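Local atomic coordinates of invasion protein InvA (Salmonella enterica, PDB entry 2X49), a protein that takes part in type III protein secretion as an inner-membrane component of the export apparatus, and is involved in invasion of the intestinal epithelium. Residues A[273-276]-A[277-281]. Sequence-based numbering, arbitrary orientation.
Sequences MDLI and TLKLD. With CA (calcium ion), chain F.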
loop_
_atom_site.group_PDB
_atom_site.type_symbol
_atom_site.label_atom_id
_atom_site.label_comp_id
_atom_site.label_asym_id
_atom_site.label_seq_id
_atom_site.Cartn_x
_atom_site.Cartn_y
_atom_site.Cartn_z
ATOM N N MET A 273 -1.912 19.413 9.025
ATOM C CA MET A 273 -0.988 18.279 9.127
ATOM C C MET A 273 -0.552 18.030 10.578
ATOM O O MET A 273 -0.411 16.885 11.005
ATOM C CB MET A 273 0.226 18.401 8.214
ATOM C CG MET A 273 -0.075 18.071 6.776
ATOM S SD MET A 273 -0.703 16.402 6.556
ATOM C CE MET A 273 0.706 15.436 7.111
ATOM N N ASP A 274 -0.365 19.092 11.312
ATOM C CA ASP A 274 0.037 18.979 12.746
ATOM C C ASP A 274 -1.101 18.291 13.524
ATOM O O ASP A 274 -0.878 17.480 14.443
ATOM C CB ASP A 274 0.469 20.318 13.349
ATOM C CG ASP A 274 1.834 20.767 12.823
ATOM O OD1 ASP A 274 2.601 19.898 12.331
ATOM O OD2 ASP A 274 2.156 21.981 12.899
ATOM N N LEU A 275 -2.332 18.621 13.142
ATOM C CA LEU A 275 -3.528 18.029 13.810
ATOM C C LEU A 275 -3.631 16.521 13.486
ATOM O O LEU A 275 -3.905 15.689 14.327
ATOM C CB LEU A 275 -4.821 18.754 13.393
ATOM C CG LEU A 275 -6.094 18.055 13.841
ATOM C CD1 LEU A 275 -6.231 18.104 15.378
ATOM C CD2 LEU A 275 -7.311 18.718 13.161
ATOM N N ILE A 276 -3.403 16.173 12.223
ATOM C CA ILE A 276 -3.500 14.782 11.763
ATOM C C ILE A 276 -2.385 13.997 12.503
ATOM O O ILE A 276 -2.604 12.929 13.085
ATOM C CB ILE A 276 -3.424 14.653 10.202
ATOM C CG1 ILE A 276 -4.643 15.297 9.516
ATOM C CG2 ILE A 276 -3.233 13.187 9.780
ATOM C CD1 ILE A 276 -4.373 15.513 8.037
ATOM N N THR A 277 -1.225 14.623 12.564
ATOM C CA THR A 277 -0.068 14.001 13.241
ATOM C C THR A 277 -0.372 13.688 14.691
ATOM O O THR A 277 -0.113 12.594 15.210
ATOM C CB THR A 277 1.199 14.893 13.159
ATOM O OG1 THR A 277 1.585 15.075 11.793
ATOM C CG2 THR A 277 2.356 14.247 13.925
ATOM N N LEU A 278 -0.981 14.659 15.362
ATOM C CA LEU A 278 -1.337 14.526 16.771
ATOM C C LEU A 278 -2.319 13.393 17.061
ATOM O O LEU A 278 -2.195 12.658 18.048
ATOM C CB LEU A 278 -1.918 15.850 17.256
ATOM C CG LEU A 278 -2.409 15.914 18.681
ATOM C CD1 LEU A 278 -1.241 15.653 19.627
ATOM C CD2 LEU A 278 -3.077 17.315 18.935
ATOM N N LYS A 279 -3.273 13.232 16.160
ATOM C CA LYS A 279 -4.326 12.239 16.321
ATOM C C LYS A 279 -3.793 10.859 16.042
ATOM O O LYS A 279 -4.311 9.850 16.538
ATOM C CB LYS A 279 -5.550 12.554 15.437
ATOM C CG LYS A 279 -6.155 13.848 15.780
ATOM C CD LYS A 279 -6.745 13.843 17.152
ATOM C CE LYS A 279 -7.858 14.849 17.228
ATOM N NZ LYS A 279 -9.176 14.159 17.273
ATOM N N LEU A 280 -2.758 10.804 15.232
ATOM C CA LEU A 280 -2.168 9.506 14.850
ATOM C C LEU A 280 -1.132 9.062 15.875
ATOM O O LEU A 280 -0.790 7.878 15.945
ATOM C CB LEU A 280 -1.534 9.508 13.453
ATOM C CG LEU A 280 -2.476 9.674 12.250
ATOM C CD1 LEU A 280 -1.659 9.936 10.971
ATOM C CD2 LEU A 280 -3.411 8.468 12.052
ATOM N N ASP A 281 -0.674 9.998 16.671
ATOM C CA ASP A 281 0.580 9.815 17.473
ATOM C C ASP A 281 0.558 8.635 18.455
ATOM O O ASP A 281 1.589 8.008 18.722
ATOM C CB ASP A 281 0.970 11.120 18.208
ATOM C CG ASP A 281 2.242 10.985 19.036
ATOM O OD1 ASP A 281 3.319 10.759 18.450
ATOM O OD2 ASP A 281 2.159 11.136 20.266
HETATM CA CA CA F . 4.450 23.417 12.182
HETATM O O HOH W 1 2.983 17.542 10.301
#
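T277 turns back onto the helix turn before it and meets M273 twice, a compact example of a threonine folding its hydroxyl onto its own helix. Its CB lies 3.3 Å from M273 O and also nears the carbonyl oxygen of D274. One atom further, OG1 donates to M273 O across 2.8 Å, a bond made possible by chi1 of -62°, which sets the hydroxyl beside the backbone N and anti to the carbonyl carbon. M273 O also accepts the backbone hydrogen bond from T277 N, at 2.9 Å, the two donors arriving from opposite faces of the carbonyl plane, with OG1 well above it, 36° out. A water then donates to both OG1 and D274 OD1, tying the threonine to a carboxylate whose other oxygen, OD2, binds a calcium ion at 2.8 Å. These residues form the last turns of helix 266-280 in the C-terminal domain of this FHIPEP-family protein, and the regular i to i+4 ladder continues through L278 N to D274 O and K279 N to L275 O. On the buried flank, I276 and L280 run side by side in the same direction, I276 CG2 meeting L280 CD1 at 3.8 Å; I306 of helix 299-306 packs on I276, and F310 on L280. L275 and K279 pair more loosely along the partly exposed flank, where L275 CD1 approaches K279 CE at 4.1 Å.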